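Local coordinates for putative glycosyltransferase (GalT1) (PDB 5HEA), which probably transfers sugar from a nucleotide-activated donor, this chain being the C-terminal, GT-A-type glycosyltransferase part of a longer protein, at residues 181-186 / 193-198; 71-76 / 188-193; 88-93 / 171-176; 114-119 / 200-205; 237-242 / 257-262. All blocks are in the same frame, centred on the assembly; numbering follows the deposited sequence.

Interaction 1: residues 181-186 / 193-198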
# COMPACT_ATOMS: atom_id res chain seq x y z
N ILE A 181 9.07 -31.16 -2.67
CA ILE A 181 10.19 -30.23 -2.59
C ILE A 181 10.06 -29.11 -3.61
O ILE A 181 10.00 -29.37 -4.82
CB ILE A 181 11.56 -30.96 -2.76
CG1 ILE A 181 11.83 -31.88 -1.56
CG2 ILE A 181 12.68 -29.94 -2.86
CD1 ILE A 181 13.09 -32.74 -1.68
N ARG A 182 10.02 -27.87 -3.13
CA ARG A 182 9.96 -26.68 -3.99
C ARG A 182 10.86 -25.61 -3.41
O ARG A 182 11.13 -25.61 -2.20
CB ARG A 182 8.52 -26.14 -4.10
CG ARG A 182 7.56 -27.06 -4.89
CD ARG A 182 8.06 -27.28 -6.33
NE ARG A 182 7.13 -28.08 -7.14
CZ ARG A 182 7.14 -29.41 -7.21
NH1 ARG A 182 8.01 -30.12 -6.50
NH2 ARG A 182 6.26 -30.03 -7.98
N PHE A 183 11.33 -24.70 -4.27
CA PHE A 183 12.10 -23.56 -3.81
C PHE A 183 11.14 -22.59 -3.13
O PHE A 183 10.03 -22.38 -3.61
CB PHE A 183 12.81 -22.88 -4.99
CG PHE A 183 13.86 -23.75 -5.65
CD1 PHE A 183 13.51 -24.69 -6.60
CD2 PHE A 183 15.20 -23.64 -5.28
CE1 PHE A 183 14.47 -25.51 -7.20
CE2 PHE A 183 16.17 -24.46 -5.88
CZ PHE A 183 15.80 -25.39 -6.84
N PRO A 184 11.56 -21.99 -2.01
CA PRO A 184 10.77 -21.00 -1.25
C PRO A 184 10.57 -19.67 -1.97
O PRO A 184 11.53 -19.08 -2.46
CB PRO A 184 11.60 -20.79 0.02
CG PRO A 184 13.00 -21.15 -0.39
CD PRO A 184 12.82 -22.31 -1.32
N LEU A 185 9.33 -19.19 -2.02
CA LEU A 185 8.99 -18.02 -2.82
C LEU A 185 9.53 -16.71 -2.25
O LEU A 185 9.63 -16.54 -1.03
CB LEU A 185 7.48 -17.92 -3.01
CG LEU A 185 6.85 -18.86 -4.03
CD1 LEU A 185 7.87 -19.30 -5.08
CD2 LEU A 185 6.20 -20.07 -3.39
N GLY A 186 9.89 -15.81 -3.15
CA GLY A 186 10.30 -14.45 -2.80
C GLY A 186 11.61 -14.39 -2.05
O GLY A 186 12.10 -13.31 -1.73
N ALA A 193 18.29 -23.19 0.65
CA ALA A 193 17.15 -23.74 1.39
C ALA A 193 16.61 -25.05 0.81
O ALA A 193 15.78 -25.70 1.44
CB ALA A 193 16.01 -22.71 1.46
N THR A 194 17.11 -25.45 -0.36
CA THR A 194 16.41 -26.49 -1.12
C THR A 194 17.24 -27.71 -1.53
O THR A 194 16.78 -28.84 -1.39
CB THR A 194 15.74 -25.86 -2.40
OG1 THR A 194 14.93 -24.74 -2.03
CG2 THR A 194 14.85 -26.89 -3.11
N ILE A 195 18.44 -27.48 -2.06
CA ILE A 195 19.23 -28.55 -2.66
C ILE A 195 19.49 -29.68 -1.67
O ILE A 195 19.29 -30.85 -1.99
CB ILE A 195 20.55 -28.00 -3.28
CG1 ILE A 195 20.23 -27.08 -4.45
CG2 ILE A 195 21.43 -29.14 -3.78
CD1 ILE A 195 19.34 -27.75 -5.53
N TYR A 196 19.87 -29.33 -0.45
CA TYR A 196 20.18 -30.36 0.55
C TYR A 196 18.99 -31.27 0.86
O TYR A 196 19.17 -32.44 1.20
CB TYR A 196 20.74 -29.73 1.83
CG TYR A 196 19.70 -29.14 2.75
CD1 TYR A 196 19.21 -27.86 2.54
CD2 TYR A 196 19.23 -29.86 3.84
CE1 TYR A 196 18.26 -27.31 3.40
CE2 TYR A 196 18.28 -29.32 4.71
CZ TYR A 196 17.80 -28.05 4.47
OH TYR A 196 16.85 -27.51 5.32
N ARG A 197 17.77 -30.74 0.73
CA ARG A 197 16.60 -31.59 0.96
C ARG A 197 16.49 -32.70 -0.10
O ARG A 197 16.08 -33.82 0.21
CB ARG A 197 15.32 -30.76 1.06
CG ARG A 197 15.38 -29.77 2.22
CD ARG A 197 14.07 -29.03 2.40
NE ARG A 197 14.00 -27.79 1.63
CZ ARG A 197 13.01 -27.48 0.80
NH1 ARG A 197 12.01 -28.34 0.62
NH2 ARG A 197 13.00 -26.31 0.15
N LEU A 198 16.88 -32.41 -1.33
CA LEU A 198 16.97 -33.46 -2.35
C LEU A 198 18.00 -34.53 -1.99
O LEU A 198 17.75 -35.73 -2.15
CB LEU A 198 17.32 -32.84 -3.70
CG LEU A 198 16.22 -31.92 -4.24
CD1 LEU A 198 16.80 -31.02 -5.33
CD2 LEU A 198 15.08 -32.78 -4.78
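T194 sets its methyl CG2 over the face of the F183 ring, a CH-pi contact 3.9 Å from the ring centroid, where the loop 181-186 of this GT-A-type domain folds back on the start of helix 195-201. With CG2 anti to the backbone N of T194, the methyl also meets I181 CG2, while OG1 lies beside P184 CD and hydrogen-bonds to E190 O. This side is tightly filled: I181 CD1 comes 3.7 Å from L198 CD2, and P184 CG rests on A193 CB. F90, edge-to-face, and R76, through a cation-pi contact, hem in the F183 ring further. The looser side begins where R182 turns its CB away from the helix; its NH1 folds back to I181 O at 2.7 Å. Past P184 the chain runs out exposed through L185, whose N is bound by E277 of the second subunit. Between the segments the polar grip belongs to R197. Bent at chi3 (-90°), it brings its guanidinium edge to two carbonyls: NE donates to A193 O at 2.8 Å, and NH2 reaches R182 O at 3.1 Å, nearly straight (163°), with the oxygen close to the guanidinium plane.

Interaction 2: residues 71-76 / 188-193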
# COMPACT_ATOMS: atom_id res chain seq x y z
N GLY A 71 10.15 -14.08 -9.52
CA GLY A 71 11.42 -14.39 -8.87
C GLY A 71 12.00 -15.74 -9.27
O GLY A 71 11.31 -16.57 -9.85
N PRO A 72 13.29 -15.96 -8.96
CA PRO A 72 14.02 -17.16 -9.37
C PRO A 72 13.42 -18.44 -8.78
O PRO A 72 13.45 -19.48 -9.44
CB PRO A 72 15.43 -16.93 -8.82
CG PRO A 72 15.53 -15.48 -8.57
CD PRO A 72 14.15 -15.01 -8.23
N SER A 73 12.88 -18.36 -7.57
CA SER A 73 12.26 -19.55 -6.95
C SER A 73 11.01 -19.96 -7.71
O SER A 73 10.83 -21.14 -8.02
CB SER A 73 11.89 -19.31 -5.49
OG SER A 73 13.04 -19.17 -4.69
N ALA A 74 10.15 -18.99 -7.99
CA ALA A 74 8.93 -19.27 -8.73
C ALA A 74 9.24 -19.77 -10.13
O ALA A 74 8.56 -20.66 -10.64
CB ALA A 74 8.04 -18.03 -8.79
N ALA A 75 10.27 -19.22 -10.76
CA ALA A 75 10.67 -19.66 -12.09
C ALA A 75 11.13 -21.13 -12.07
O ALA A 75 10.75 -21.92 -12.94
CB ALA A 75 11.78 -18.76 -12.65
N ARG A 76 11.94 -21.50 -11.09
CA ARG A 76 12.41 -22.89 -11.03
C ARG A 76 11.25 -23.84 -10.72
O ARG A 76 11.16 -24.92 -11.29
CB ARG A 76 13.51 -23.05 -9.99
CG ARG A 76 14.79 -22.31 -10.33
CD ARG A 76 15.95 -22.80 -9.48
NE ARG A 76 17.19 -22.06 -9.74
CZ ARG A 76 17.63 -21.08 -8.97
NH1 ARG A 76 16.93 -20.74 -7.91
NH2 ARG A 76 18.75 -20.44 -9.26
N LEU A 188 15.64 -15.07 -1.46
CA LEU A 188 16.95 -15.27 -2.06
C LEU A 188 17.61 -16.36 -1.21
O LEU A 188 17.04 -16.75 -0.19
CB LEU A 188 17.78 -13.98 -2.03
CG LEU A 188 18.76 -13.63 -3.17
CD1 LEU A 188 19.99 -12.87 -2.63
CD2 LEU A 188 19.18 -14.85 -3.99
N ARG A 189 18.79 -16.83 -1.61
CA ARG A 189 19.40 -18.03 -1.02
C ARG A 189 18.37 -19.16 -1.09
O ARG A 189 18.11 -19.86 -0.11
CB ARG A 189 19.84 -17.76 0.43
CG ARG A 189 20.84 -16.64 0.60
CD ARG A 189 22.17 -16.99 -0.06
NE ARG A 189 23.31 -16.42 0.66
CZ ARG A 189 24.03 -17.07 1.57
NH1 ARG A 189 23.74 -18.33 1.88
NH2 ARG A 189 25.04 -16.46 2.17
N GLU A 190 17.74 -19.30 -2.25
CA GLU A 190 16.68 -20.27 -2.40
C GLU A 190 17.28 -21.66 -2.61
O GLU A 190 16.73 -22.66 -2.12
CB GLU A 190 15.71 -19.88 -3.52
CG GLU A 190 16.29 -19.85 -4.95
CD GLU A 190 16.98 -18.53 -5.35
OE1 GLU A 190 17.20 -17.63 -4.49
OE2 GLU A 190 17.33 -18.39 -6.55
N ASP A 191 18.43 -21.70 -3.30
CA ASP A 191 19.24 -22.92 -3.50
C ASP A 191 19.69 -23.48 -2.16
O ASP A 191 19.62 -24.69 -1.91
CB ASP A 191 20.51 -22.64 -4.34
CG ASP A 191 20.22 -22.44 -5.82
OD1 ASP A 191 19.06 -22.65 -6.24
OD2 ASP A 191 21.17 -22.08 -6.58
N ASP A 192 20.18 -22.57 -1.31
CA ASP A 192 20.64 -22.85 0.05
C ASP A 192 19.54 -23.57 0.87
O ASP A 192 19.84 -24.47 1.66
CB ASP A 192 21.04 -21.52 0.70
CG ASP A 192 21.62 -21.66 2.12
OD1 ASP A 192 22.22 -22.69 2.47
OD2 ASP A 192 21.49 -20.69 2.88
N ALA A 193 18.29 -23.19 0.65
CA ALA A 193 17.15 -23.74 1.39
C ALA A 193 16.61 -25.05 0.81
O ALA A 193 15.78 -25.70 1.44
CB ALA A 193 16.01 -22.71 1.46
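R76 lays one face of its guanidinium against D191 and offers its edge to E190. The two acids are met quite differently. NH1 donates to E190 OE2 at 2.7 Å (159°), near the guanidinium plane and on the anti lone pair of that oxygen, which makes a hydrogen-bonded salt bridge although the two planes are turned 33° apart. D191 OD1 instead sits above the guanidinium, 3.3 Å from R76 NH1 and offset toward the rim; no N-H points at it, so this pair is held by charge alone. R76 reaches both from the side of helix 72-82 on an arm extended from CG to NE. E190 comes back to meet it by a bend: CG lies between the backbone N and the carbonyl carbon (chi1 65°), and the second turn at chi2 swings the carboxylate across R76 and over the helix start, where OE2 lies 3.3 Å from P72 CB. The packing is close at S73, whose OG stands 3.0 Å from E190 CB while hydrogen-bonding to P184 O. The F183 ring lies on the same side of the guanidinium as D191, in a cation-pi contact, and beyond NH2 stands D92, at a long, weak ion-pair distance. D92 opens an Asp-Ser-Asp sequence that fits the DXD signature of GT-A glycosyltransferases, so this buried salt-bridge network probably borders the nucleotide-sugar site.

Interaction 3: residues 88-93 / 171-176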
# COMPACT_ATOMS: atom_id res chain seq x y z
N ILE A 88 16.10 -34.39 -13.64
CA ILE A 88 15.99 -32.93 -13.66
C ILE A 88 17.34 -32.31 -13.35
O ILE A 88 18.05 -32.74 -12.44
CB ILE A 88 14.93 -32.43 -12.65
CG1 ILE A 88 13.52 -32.75 -13.15
CG2 ILE A 88 15.14 -30.91 -12.35
CD1 ILE A 88 12.41 -32.28 -12.23
N THR A 89 17.71 -31.29 -14.11
CA THR A 89 18.95 -30.59 -13.81
C THR A 89 18.71 -29.09 -14.03
O THR A 89 17.78 -28.71 -14.74
CB THR A 89 20.09 -31.14 -14.69
OG1 THR A 89 21.35 -30.74 -14.14
CG2 THR A 89 19.94 -30.65 -16.13
N PHE A 90 19.53 -28.26 -13.40
CA PHE A 90 19.35 -26.80 -13.47
C PHE A 90 20.57 -26.18 -14.14
O PHE A 90 21.69 -26.60 -13.88
CB PHE A 90 19.18 -26.20 -12.07
CG PHE A 90 17.95 -26.69 -11.34
CD1 PHE A 90 16.71 -26.11 -11.58
CD2 PHE A 90 18.03 -27.74 -10.44
CE1 PHE A 90 15.57 -26.57 -10.93
CE2 PHE A 90 16.90 -28.20 -9.78
CZ PHE A 90 15.67 -27.62 -10.04
N VAL A 91 20.35 -25.20 -15.02
CA VAL A 91 21.46 -24.43 -15.60
C VAL A 91 21.08 -22.95 -15.50
O VAL A 91 19.98 -22.57 -15.89
CB VAL A 91 21.71 -24.80 -17.08
CG1 VAL A 91 22.72 -23.84 -17.71
CG2 VAL A 91 22.20 -26.23 -17.21
N ASP A 92 21.96 -22.13 -14.95
CA ASP A 92 21.71 -20.69 -14.91
C ASP A 92 22.04 -20.06 -16.25
O ASP A 92 23.01 -20.43 -16.89
CB ASP A 92 22.51 -20.02 -13.79
CG ASP A 92 21.95 -20.33 -12.42
OD1 ASP A 92 20.76 -20.76 -12.33
OD2 ASP A 92 22.68 -20.14 -11.43
N SER A 93 21.22 -19.10 -16.67
CA SER A 93 21.33 -18.60 -18.04
C SER A 93 22.51 -17.64 -18.24
O SER A 93 22.82 -17.26 -19.37
CB SER A 93 19.99 -17.98 -18.47
OG SER A 93 19.44 -17.18 -17.45
N LYS A 171 24.26 -30.57 -11.06
CA LYS A 171 23.66 -31.69 -10.36
C LYS A 171 22.53 -32.29 -11.18
O LYS A 171 21.67 -31.57 -11.69
CB LYS A 171 23.16 -31.23 -8.98
CG LYS A 171 24.29 -30.61 -8.14
CD LYS A 171 23.79 -29.87 -6.92
CE LYS A 171 24.95 -29.19 -6.22
NZ LYS A 171 25.57 -28.09 -7.04
N LEU A 172 22.57 -33.61 -11.33
CA LEU A 172 21.51 -34.35 -12.02
C LEU A 172 20.71 -35.16 -11.00
O LEU A 172 21.28 -36.00 -10.30
CB LEU A 172 22.13 -35.27 -13.08
CG LEU A 172 21.18 -36.10 -13.93
CD1 LEU A 172 20.38 -35.19 -14.85
CD2 LEU A 172 21.95 -37.16 -14.73
N PHE A 173 19.41 -34.89 -10.92
CA PHE A 173 18.52 -35.50 -9.92
C PHE A 173 17.50 -36.44 -10.56
O PHE A 173 16.89 -36.09 -11.56
CB PHE A 173 17.71 -34.42 -9.19
CG PHE A 173 18.54 -33.36 -8.51
CD1 PHE A 173 19.05 -33.58 -7.24
CD2 PHE A 173 18.80 -32.15 -9.13
CE1 PHE A 173 19.82 -32.61 -6.60
CE2 PHE A 173 19.57 -31.16 -8.50
CZ PHE A 173 20.08 -31.40 -7.24
N LYS A 174 17.28 -37.62 -9.96
CA LYS A 174 16.09 -38.40 -10.28
C LYS A 174 14.89 -37.52 -10.00
O LYS A 174 14.83 -36.84 -8.97
CB LYS A 174 16.01 -39.67 -9.44
CG LYS A 174 16.91 -40.78 -9.99
CD LYS A 174 16.72 -42.08 -9.24
CE LYS A 174 17.73 -43.11 -9.72
NZ LYS A 174 17.80 -44.30 -8.81
N ALA A 175 13.95 -37.50 -10.95
CA ALA A 175 12.83 -36.57 -10.86
C ALA A 175 11.90 -36.92 -9.70
O ALA A 175 11.25 -36.03 -9.13
CB ALA A 175 12.07 -36.52 -12.18
N GLU A 176 11.85 -38.19 -9.34
CA GLU A 176 11.01 -38.63 -8.22
C GLU A 176 11.43 -37.98 -6.89
O GLU A 176 10.62 -37.87 -5.98
CB GLU A 176 11.02 -40.16 -8.09
CG GLU A 176 12.39 -40.74 -7.74
CD GLU A 176 12.40 -42.26 -7.75
OE1 GLU A 176 11.32 -42.87 -7.58
OE2 GLU A 176 13.50 -42.84 -7.93
O HOH W 1 21.36 -29.05 -11.47
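Strands 88-90 and 171-174 run antiparallel at 153°, with I88 and F173 as a hydrogen-bonded pair: I88 N donates to F173 O at 2.8 Å and F173 N to I88 O at 3.0 Å, both nearly straight. One residue on, a side chain takes over. T89 OG1, anti to the backbone N (chi1 -163°), donates to K171 O at 2.6 Å from well above the carbonyl plane. A water accepts from F90 N at 2.8 Å and lies close to the same K171 O, bridging the strands where they diverge. On the face carrying I88 and F173, the F173 ring turns its edge to I88 O, and its CE2 comes 4.2 Å from CE2 of F90, near the plane of the F90 ring; the two side chains cross at about a right angle. I88 CG1 touches A175 CB at 4.2 Å. The other face has T89 CB beside L172 CD1. Helix 195-201 packs on F173 through I195 and L198. Strand 87-90 pairs in parallel with 7-13 on its far edge, and 171-174 goes on to pair antiparallel with 116-125. A single reversed strand set between otherwise parallel neighbours is the hallmark of the central sheet of the GT-A fold.

Interaction 4: residues 114-119 / 200-205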
# COMPACT_ATOMS: atom_id res chain seq x y z
N SER A 114 23.18 -44.56 -8.59
CA SER A 114 22.95 -43.45 -7.66
C SER A 114 21.64 -42.76 -7.97
O SER A 114 21.06 -42.97 -9.03
CB SER A 114 24.08 -42.43 -7.77
OG SER A 114 25.27 -42.94 -7.21
N ASP A 115 21.18 -41.91 -7.06
CA ASP A 115 19.94 -41.17 -7.27
C ASP A 115 20.23 -39.76 -7.73
O ASP A 115 19.35 -39.08 -8.27
CB ASP A 115 19.16 -41.13 -5.97
CG ASP A 115 18.85 -42.53 -5.44
OD1 ASP A 115 19.30 -42.87 -4.33
OD2 ASP A 115 18.18 -43.30 -6.16
N ILE A 116 21.46 -39.32 -7.48
CA ILE A 116 21.93 -37.98 -7.82
C ILE A 116 23.39 -38.10 -8.25
O ILE A 116 24.15 -38.88 -7.66
CB ILE A 116 21.84 -37.03 -6.60
CG1 ILE A 116 20.39 -36.95 -6.10
CG2 ILE A 116 22.37 -35.62 -6.96
CD1 ILE A 116 20.21 -36.18 -4.79
N SER A 117 23.78 -37.36 -9.28
CA SER A 117 25.19 -37.17 -9.60
C SER A 117 25.49 -35.67 -9.58
O SER A 117 24.61 -34.85 -9.85
CB SER A 117 25.57 -37.80 -10.95
OG SER A 117 24.94 -37.12 -12.02
N VAL A 118 26.72 -35.33 -9.25
CA VAL A 118 27.12 -33.94 -9.03
C VAL A 118 28.49 -33.78 -9.65
O VAL A 118 29.36 -34.64 -9.47
CB VAL A 118 27.22 -33.62 -7.52
CG1 VAL A 118 27.65 -32.15 -7.28
CG2 VAL A 118 25.91 -33.92 -6.79
N CYS A 119 28.69 -32.70 -10.39
CA CYS A 119 30.05 -32.37 -10.83
C CYS A 119 30.47 -31.05 -10.24
O CYS A 119 29.74 -30.45 -9.45
CB CYS A 119 30.19 -32.39 -12.37
SG CYS A 119 29.36 -31.05 -13.28
N LEU A 200 18.85 -35.46 0.97
CA LEU A 200 18.29 -36.27 2.05
C LEU A 200 17.28 -37.31 1.55
O LEU A 200 16.98 -38.28 2.24
CB LEU A 200 17.67 -35.38 3.14
CG LEU A 200 18.64 -34.49 3.92
CD1 LEU A 200 17.88 -33.46 4.75
CD2 LEU A 200 19.57 -35.34 4.80
N LYS A 201 16.76 -37.11 0.33
CA LYS A 201 15.85 -38.08 -0.27
C LYS A 201 16.61 -39.23 -0.91
O LYS A 201 16.04 -40.30 -1.14
CB LYS A 201 14.98 -37.40 -1.35
CG LYS A 201 13.92 -36.44 -0.82
CD LYS A 201 12.70 -37.19 -0.32
CE LYS A 201 11.44 -36.34 -0.44
NZ LYS A 201 10.89 -36.28 -1.82
N ALA A 202 17.90 -39.03 -1.19
CA ALA A 202 18.67 -40.01 -1.95
C ALA A 202 19.25 -41.13 -1.08
O ALA A 202 19.31 -41.00 0.14
CB ALA A 202 19.79 -39.32 -2.74
N SER A 203 19.66 -42.23 -1.72
CA SER A 203 20.34 -43.33 -1.03
C SER A 203 21.85 -43.25 -1.24
O SER A 203 22.63 -43.55 -0.35
CB SER A 203 19.85 -44.70 -1.54
OG SER A 203 18.52 -44.96 -1.12
N GLN A 204 22.24 -42.83 -2.45
CA GLN A 204 23.64 -42.70 -2.81
C GLN A 204 23.83 -41.57 -3.80
O GLN A 204 23.00 -41.34 -4.69
CB GLN A 204 24.17 -44.00 -3.42
CG GLN A 204 25.62 -43.92 -3.91
CD GLN A 204 26.12 -45.24 -4.46
OE1 GLN A 204 26.55 -46.12 -3.70
NE2 GLN A 204 26.06 -45.39 -5.78
N ILE A 205 24.94 -40.85 -3.64
CA ILE A 205 25.25 -39.74 -4.51
C ILE A 205 26.62 -39.97 -5.13
O ILE A 205 27.54 -40.41 -4.45
CB ILE A 205 25.25 -38.44 -3.70
CG1 ILE A 205 23.85 -38.25 -3.06
CG2 ILE A 205 25.68 -37.27 -4.57
CD1 ILE A 205 23.72 -37.01 -2.19
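D115 reaches across to the turn after helix 195-201, where the chain enters strand 204-217 and runs parallel to strand 116-125 in the GT-A sheet. Polar contacts dominate the entry. D115 OD1 accepts from S203 N at 2.7 Å (165°), met on its anti side and somewhat out of the carboxylate plane, and more weakly from Q204 N at 3.5 Å. One oxygen thus gathers two successive backbone N-H groups of the turn, while OD2 forms a salt bridge with K174, which steadies the carboxylate from behind. The backbone answers in the other direction: D115 N donates to Q204 O at 3.0 Å. Apolar contacts follow along the strands. A202 CB wedges between D115 CB and I116 CD1, 3.8 Å from each. I205 lies beside I116, and its CG2 comes 4.0 Å from V118 CG2; I147 and W150 of helix 147-150 close over this face. A close CA-H...O contact joins I205 CA to I116 O. Beside D115, at the same entry, Q204 keeps its chain extended, with CG anti to the backbone N (chi1 176°), and runs alongside S114, whose OG also hydrogen-bonds to T206: Q204 NE2 donates to S114 OG at 2.9 Å, with the oxygen in the amide plane.

Interaction 5: residues 237-242 / 257-262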
# COMPACT_ATOMS: atom_id res chain seq x y z
N ASN A 237 17.96 -20.33 6.99
CA ASN A 237 18.29 -21.56 6.24
C ASN A 237 19.20 -22.49 7.03
O ASN A 237 18.98 -23.69 7.05
CB ASN A 237 18.96 -21.26 4.89
CG ASN A 237 18.00 -20.67 3.86
OD1 ASN A 237 16.80 -20.62 4.09
ND2 ASN A 237 18.54 -20.22 2.73
N ALA A 238 20.25 -21.94 7.64
CA ALA A 238 21.20 -22.75 8.41
C ALA A 238 20.53 -23.36 9.67
O ALA A 238 20.80 -24.50 10.04
CB ALA A 238 22.44 -21.93 8.79
N GLU A 239 19.66 -22.59 10.31
CA GLU A 239 18.92 -23.08 11.50
C GLU A 239 17.94 -24.19 11.14
O GLU A 239 17.89 -25.22 11.80
CB GLU A 239 18.21 -21.91 12.19
CG GLU A 239 19.21 -21.00 12.91
CD GLU A 239 18.64 -19.64 13.27
OE1 GLU A 239 17.50 -19.32 12.86
OE2 GLU A 239 19.35 -18.88 13.99
N GLU A 240 17.17 -23.98 10.09
CA GLU A 240 16.27 -25.01 9.57
C GLU A 240 17.04 -26.31 9.22
O GLU A 240 16.62 -27.42 9.57
CB GLU A 240 15.57 -24.43 8.34
CG GLU A 240 14.59 -25.32 7.59
CD GLU A 240 13.97 -24.58 6.41
OE1 GLU A 240 14.72 -23.99 5.58
OE2 GLU A 240 12.73 -24.54 6.33
N ARG A 241 18.18 -26.16 8.55
CA ARG A 241 18.96 -27.33 8.13
C ARG A 241 19.55 -28.10 9.32
O ARG A 241 19.53 -29.35 9.35
CB ARG A 241 20.06 -26.91 7.14
CG ARG A 241 21.09 -28.01 6.84
CD ARG A 241 21.95 -27.66 5.62
NE ARG A 241 22.57 -26.33 5.67
CZ ARG A 241 22.25 -25.32 4.86
NH1 ARG A 241 21.31 -25.49 3.94
NH2 ARG A 241 22.87 -24.15 4.95
N ILE A 242 20.08 -27.38 10.30
CA ILE A 242 20.56 -28.03 11.53
C ILE A 242 19.43 -28.78 12.22
O ILE A 242 19.61 -29.93 12.62
CB ILE A 242 21.22 -27.02 12.50
CG1 ILE A 242 22.58 -26.59 11.93
CG2 ILE A 242 21.38 -27.65 13.91
CD1 ILE A 242 23.12 -25.29 12.52
N LYS A 257 29.81 -25.30 12.56
CA LYS A 257 30.90 -24.42 12.13
C LYS A 257 30.42 -23.40 11.10
O LYS A 257 30.73 -22.21 11.19
CB LYS A 257 32.05 -25.22 11.51
CG LYS A 257 32.77 -26.17 12.46
CD LYS A 257 33.94 -26.85 11.73
CE LYS A 257 34.58 -27.95 12.55
NZ LYS A 257 35.63 -28.68 11.78
N SER A 258 29.69 -23.89 10.10
CA SER A 258 29.10 -23.04 9.08
C SER A 258 28.13 -22.01 9.68
O SER A 258 28.15 -20.82 9.32
CB SER A 258 28.38 -23.90 8.03
OG SER A 258 27.69 -23.10 7.07
N TYR A 259 27.27 -22.46 10.59
CA TYR A 259 26.32 -21.57 11.27
C TYR A 259 27.02 -20.45 12.04
O TYR A 259 26.63 -19.29 11.95
CB TYR A 259 25.43 -22.41 12.21
CG TYR A 259 24.36 -21.66 13.00
CD1 TYR A 259 23.49 -20.76 12.39
CD2 TYR A 259 24.16 -21.92 14.36
CE1 TYR A 259 22.49 -20.12 13.12
CE2 TYR A 259 23.17 -21.28 15.09
CZ TYR A 259 22.33 -20.40 14.46
OH TYR A 259 21.35 -19.77 15.20
N LYS A 260 28.06 -20.80 12.80
CA LYS A 260 28.78 -19.80 13.58
C LYS A 260 29.42 -18.76 12.68
O LYS A 260 29.42 -17.57 13.00
CB LYS A 260 29.84 -20.45 14.48
CG LYS A 260 29.26 -21.37 15.54
CD LYS A 260 30.34 -21.97 16.44
CE LYS A 260 29.74 -23.06 17.32
NZ LYS A 260 30.58 -23.53 18.45
N GLY A 261 29.98 -19.21 11.56
CA GLY A 261 30.52 -18.31 10.55
C GLY A 261 29.48 -17.36 9.96
O GLY A 261 29.76 -16.18 9.78
N ARG A 262 28.28 -17.87 9.67
CA ARG A 262 27.20 -17.03 9.16
C ARG A 262 26.73 -15.99 10.18
O ARG A 262 26.50 -14.83 9.83
CB ARG A 262 26.01 -17.88 8.68
CG ARG A 262 26.33 -18.68 7.43
CD ARG A 262 25.17 -19.60 7.02
NE ARG A 262 25.44 -20.30 5.76
CZ ARG A 262 24.50 -20.77 4.94
NH1 ARG A 262 23.20 -20.60 5.20
NH2 ARG A 262 24.86 -21.40 3.83
O HOH W 2 24.96 -23.80 6.93
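Y259 points its hydroxyl at E239, and OH donates to E239 OE2 at 2.5 Å, a short bond on the anti lone pair of that oxygen. The carboxylate stands steeply to the ring, their planes 69° apart, and E239 CG lies 3.4 Å from Y259 CE1. Next to it, A238 CB packs at 3.9 Å on Y259 CD1, and I242 CD1 reaches Y259 CB at 3.7 Å. With its CG anti to the backbone N (chi1 -179°), Y259 spans the gap between two antiparallel helix segments whose axes come no closer than 10.0 Å. On the other side of A238, R262 extends until its NH1 stands 3.6 Å from NH2 of R241, the guanidinium planes almost perpendicular. A water accepts from R241 NH2 at 2.9 Å, hydrogen-bonds to S258 OG, and lies over the R262 guanidinium face. Farther out, D192 takes both arginines, OD1 with R241 and OD2 with R262; Q255 receives R241 NE, M234 O receives R262 NH1, and Y196 lies against R241 in a cation-pi contact. E239 OE2 also forms a salt bridge with K285, and A243 of the second subunit packs on E239 and I242. The arginine pair is therefore less a clash of charges than two cations gathered on one buried aspartate, whose negative charge probably eases their repulsion; K285 probably helps to keep E239, the acceptor of Y259, ionised.

In the fold
Interactions 1, 2 and 3 lie deepest, and F183 ties them together: its ring touches R76 and D191 of interaction 2 and F90 of interaction 3. Interaction 4 continues the sheet of interaction 3, strands 171-174 and 116-125 being neighbours, and shares helix 195-201 with interaction 1. Interaction 5 lies outermost, about 18 Å from the chain centre, yet its touching residues are buried, with a second subunit packing there, as also at interactions 1 and 4; D192 and N237 connect it to interaction 2. Chemistry follows place: backbone bonds and apolar side chains in the sheet, with the D115 carboxylate and the Q204 amide added at its edge in interaction 4, methyl-on-ring packing in interaction 1, buried ion pairs in interaction 2, and charged groups between helices in interaction 5.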